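Local structure of YrdC-like domain-containing protein (Streptococcus mutans, 3L7V) at residues 115-120 / 161-166. The protein is of unconfirmed function but has a YrdC-like domain, may bind double-stranded RNA and may take part in tRNA modification. Residues are numbered along the deposited sequence; the frame is centred on the assembly and turned at random.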
ATOM      1  N   ALA A 115      16.618  -5.067   5.817  1.00 22.51           N
ATOM      2  CA  ALA A 115      17.361  -3.866   6.206  1.00 18.44           C
ATOM      3  C   ALA A 115      16.947  -2.609   5.417  1.00 18.99           C
ATOM      4  O   ALA A 115      16.917  -1.504   5.971  1.00 15.62           O
ATOM      5  CB  ALA A 115      18.875  -4.106   6.045  1.00  6.96           C
ATOM      6  N   PHE A 116      16.679  -2.783   4.122  1.00 15.15           N
ATOM      7  CA  PHE A 116      16.151  -1.708   3.253  1.00 18.40           C
ATOM      8  C   PHE A 116      14.839  -1.115   3.799  1.00 20.84           C
ATOM      9  O   PHE A 116      14.723   0.099   3.925  1.00 18.91           O
ATOM     10  CB  PHE A 116      15.965  -2.217   1.808  1.00 15.75           C
ATOM     11  CG  PHE A 116      15.593  -1.135   0.802  1.00 19.02           C
ATOM     12  CD1 PHE A 116      16.525  -0.188   0.399  1.00 19.38           C
ATOM     13  CD2 PHE A 116      14.324  -1.098   0.232  1.00 17.65           C
ATOM     14  CE1 PHE A 116      16.192   0.799  -0.520  1.00 20.86           C
ATOM     15  CE2 PHE A 116      13.983  -0.116  -0.689  1.00 20.25           C
ATOM     16  CZ  PHE A 116      14.918   0.834  -1.068  1.00 20.71           C
ATOM     17  N   TYR A 117      13.877  -1.977   4.139  1.00 20.98           N
ATOM     18  CA  TYR A 117      12.604  -1.562   4.751  1.00 19.82           C
ATOM     19  C   TYR A 117      12.727  -0.882   6.132  1.00 24.95           C
ATOM     20  O   TYR A 117      12.009   0.085   6.417  1.00 25.01           O
ATOM     21  CB  TYR A 117      11.697  -2.779   4.925  1.00 17.86           C
ATOM     22  CG  TYR A 117      10.662  -3.040   3.847  1.00 20.29           C
ATOM     23  CD1 TYR A 117      10.874  -4.012   2.875  1.00 19.23           C
ATOM     24  CD2 TYR A 117       9.440  -2.358   3.842  1.00 19.69           C
ATOM     25  CE1 TYR A 117       9.906  -4.291   1.913  1.00 21.38           C
ATOM     26  CE2 TYR A 117       8.470  -2.624   2.886  1.00 13.90           C
ATOM     27  CZ  TYR A 117       8.704  -3.585   1.927  1.00 23.48           C
ATOM     28  OH  TYR A 117       7.743  -3.850   0.975  1.00 24.46           O
ATOM     29  N   GLN A 118      13.600  -1.413   6.992  1.00 20.57           N
ATOM     30  CA  GLN A 118      13.801  -0.889   8.353  1.00 20.55           C
ATOM     31  C   GLN A 118      14.227   0.573   8.359  1.00 20.88           C
ATOM     32  O   GLN A 118      13.779   1.358   9.199  1.00 20.05           O
ATOM     33  CB  GLN A 118      14.846  -1.718   9.131  1.00 20.39           C
ATOM     34  CG  GLN A 118      14.998  -1.311  10.616  1.00 18.75           C
ATOM     35  CD  GLN A 118      13.749  -1.632  11.447  1.00 28.91           C
ATOM     36  OE1 GLN A 118      13.291  -2.782  11.473  1.00 32.63           O
ATOM     37  NE2 GLN A 118      13.187  -0.614  12.121  1.00 19.15           N
ATOM     38  N   LYS A 119      15.103   0.930   7.423  1.00 18.51           N
ATOM     39  CA  LYS A 119      15.543   2.313   7.280  1.00 22.73           C
ATOM     40  C   LYS A 119      14.413   3.236   6.832  1.00 21.22           C
ATOM     41  O   LYS A 119      14.319   4.379   7.278  1.00 18.27           O
ATOM     42  CB  LYS A 119      16.701   2.417   6.288  1.00 27.95           C
ATOM     43  CG  LYS A 119      17.582   3.630   6.527  1.00 36.19           C
ATOM     44  N   HIS A 120      13.561   2.753   5.935  1.00 15.16           N
ATOM     45  CA  HIS A 120      12.378   3.524   5.583  1.00 16.10           C
ATOM     46  C   HIS A 120      11.411   3.666   6.775  1.00 20.42           C
ATOM     47  O   HIS A 120      10.918   4.768   7.025  1.00 19.26           O
ATOM     48  CB  HIS A 120      11.733   2.983   4.304  1.00 15.18           C
ATOM     49  CG  HIS A 120      12.556   3.254   3.082  1.00 15.27           C
ATOM     50  ND1 HIS A 120      13.559   2.410   2.655  1.00 16.91           N
ATOM     51  CD2 HIS A 120      12.577   4.315   2.237  1.00 18.61           C
ATOM     52  CE1 HIS A 120      14.141   2.922   1.588  1.00 18.64           C
ATOM     53  NE2 HIS A 120      13.565   4.078   1.310  1.00 20.69           N
ATOM     54  N   PHE A 161       3.493  -4.712  -0.854  1.00 17.62           N
ATOM     55  CA  PHE A 161       3.415  -4.445   0.592  1.00 21.49           C
ATOM     56  C   PHE A 161       3.901  -3.015   0.914  1.00 22.64           C
ATOM     57  O   PHE A 161       5.029  -2.656   0.581  1.00 26.59           O
ATOM     58  CB  PHE A 161       4.259  -5.474   1.384  1.00 18.21           C
ATOM     59  CG  PHE A 161       3.709  -6.886   1.361  1.00 12.73           C
ATOM     60  CD1 PHE A 161       2.887  -7.348   2.383  1.00 10.85           C
ATOM     61  CD2 PHE A 161       4.026  -7.752   0.325  1.00  9.17           C
ATOM     62  CE1 PHE A 161       2.389  -8.634   2.364  1.00 17.54           C
ATOM     63  CE2 PHE A 161       3.524  -9.042   0.297  1.00 18.87           C
ATOM     64  CZ  PHE A 161       2.704  -9.485   1.319  1.00 21.61           C
ATOM     65  N   VAL A 162       3.070  -2.215   1.578  1.00 17.25           N
ATOM     66  CA  VAL A 162       3.346  -0.781   1.776  1.00 13.51           C
ATOM     67  C   VAL A 162       3.444  -0.408   3.249  1.00 17.87           C
ATOM     68  O   VAL A 162       2.644  -0.887   4.040  1.00 17.68           O
ATOM     69  CB  VAL A 162       2.201   0.080   1.181  1.00 22.19           C
ATOM     70  CG1 VAL A 162       2.562   1.541   1.222  1.00 18.22           C
ATOM     71  CG2 VAL A 162       1.892  -0.347  -0.233  1.00 21.98           C
ATOM     72  N   ILE A 163       4.398   0.464   3.602  1.00 18.62           N
ATOM     73  CA  ILE A 163       4.536   1.020   4.963  1.00 14.76           C
ATOM     74  C   ILE A 163       4.531   2.555   4.959  1.00 13.39           C
ATOM     75  O   ILE A 163       4.784   3.167   3.932  1.00 18.86           O
ATOM     76  CB  ILE A 163       5.891   0.613   5.647  1.00 19.19           C
ATOM     77  CG1 ILE A 163       7.082   0.949   4.730  1.00 10.26           C
ATOM     78  CG2 ILE A 163       5.890  -0.845   6.082  1.00 16.11           C
ATOM     79  CD1 ILE A 163       8.451   0.858   5.389  1.00 13.95           C
ATOM     80  N   LYS A 164       4.273   3.157   6.125  1.00 15.48           N
ATOM     81  CA  LYS A 164       4.356   4.617   6.346  1.00 15.55           C
ATOM     82  C   LYS A 164       3.606   5.456   5.311  1.00 21.56           C
ATOM     83  O   LYS A 164       4.100   6.482   4.848  1.00 19.40           O
ATOM     84  CB  LYS A 164       5.820   5.097   6.460  1.00 12.73           C
ATOM     85  CG  LYS A 164       6.596   4.532   7.659  1.00 20.23           C
ATOM     86  CD  LYS A 164       5.942   4.906   9.002  1.00 21.43           C
ATOM     87  CE  LYS A 164       6.602   4.176  10.181  1.00 21.64           C
ATOM     88  NZ  LYS A 164       6.013   4.621  11.487  1.00 24.02           N
ATOM     89  N   PHE A 165       2.397   5.027   4.985  1.00 22.00           N
ATOM     90  CA  PHE A 165       1.615   5.616   3.911  1.00 16.94           C
ATOM     91  C   PHE A 165       0.732   6.780   4.338  1.00 17.52           C
ATOM     92  O   PHE A 165       0.130   7.422   3.494  1.00 15.06           O
ATOM     93  CB  PHE A 165       0.741   4.529   3.265  1.00 17.71           C
ATOM     94  CG  PHE A 165       0.012   3.654   4.269  1.00 20.66           C
ATOM     95  CD1 PHE A 165      -1.282   3.953   4.664  1.00 25.72           C
ATOM     96  CD2 PHE A 165       0.630   2.534   4.815  1.00 20.01           C
ATOM     97  CE1 PHE A 165      -1.954   3.145   5.585  1.00 23.07           C
ATOM     98  CE2 PHE A 165      -0.031   1.727   5.728  1.00 20.64           C
ATOM     99  CZ  PHE A 165      -1.328   2.038   6.115  1.00 20.95           C
ATOM    100  N   GLY A 166       0.637   7.033   5.641  1.00 23.05           N
ATOM    101  CA  GLY A 166      -0.234   8.072   6.171  1.00 14.85           C
ATOM    102  C   GLY A 166      -0.817   7.648   7.519  1.00 24.67           C
ATOM    103  O   GLY A 166      -1.348   6.541   7.636  1.00 33.31           O
TER
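Y117 reaches from the helix to the strand and donates a hydrogen bond from its hydroxyl to the backbone carbonyl of F161. The bond runs 3.0 Å from Y117 OH to F161 O. The donor is tilted 35° from the carbonyl plane, and the oxygen lies at the edge of the ring, near its plane. F161 CB also lies beside the hydroxyl, 3.9 Å from Y117 OH. Further back along the ring, Y117 CD2 meets I163 CD1 at 3.7 Å, also at the edge and near the plane. I163 CG1 sits between the backbone N and the carbonyl carbon (chi1 52°), and its extended chain carries CD1 to the helix. There CD1 also approaches Y117 O at 3.8 Å and H120 CB at 4.1 Å. In the YrdC-like fold of this chain, helix 111-123 packs here on the mixed sheet, against the C-terminal end of strand 158-163. The axes of the two short segments are 10.4 Å apart. The neighbouring strand 127-132 pairs with F161 and I163 and also touches Y117 through C129 and L131. Behind the contact, H120 ND1 donates to F116 O at 2.9 Å. The bond is nearly straight at nitrogen (165°), lies near the imidazole plane and helps to set the ring's rotation. H120 CE1 lies over one face of the F116 ring. The end of the K164 side chain leads away from 115-120 and makes a cation-pi contact with W121.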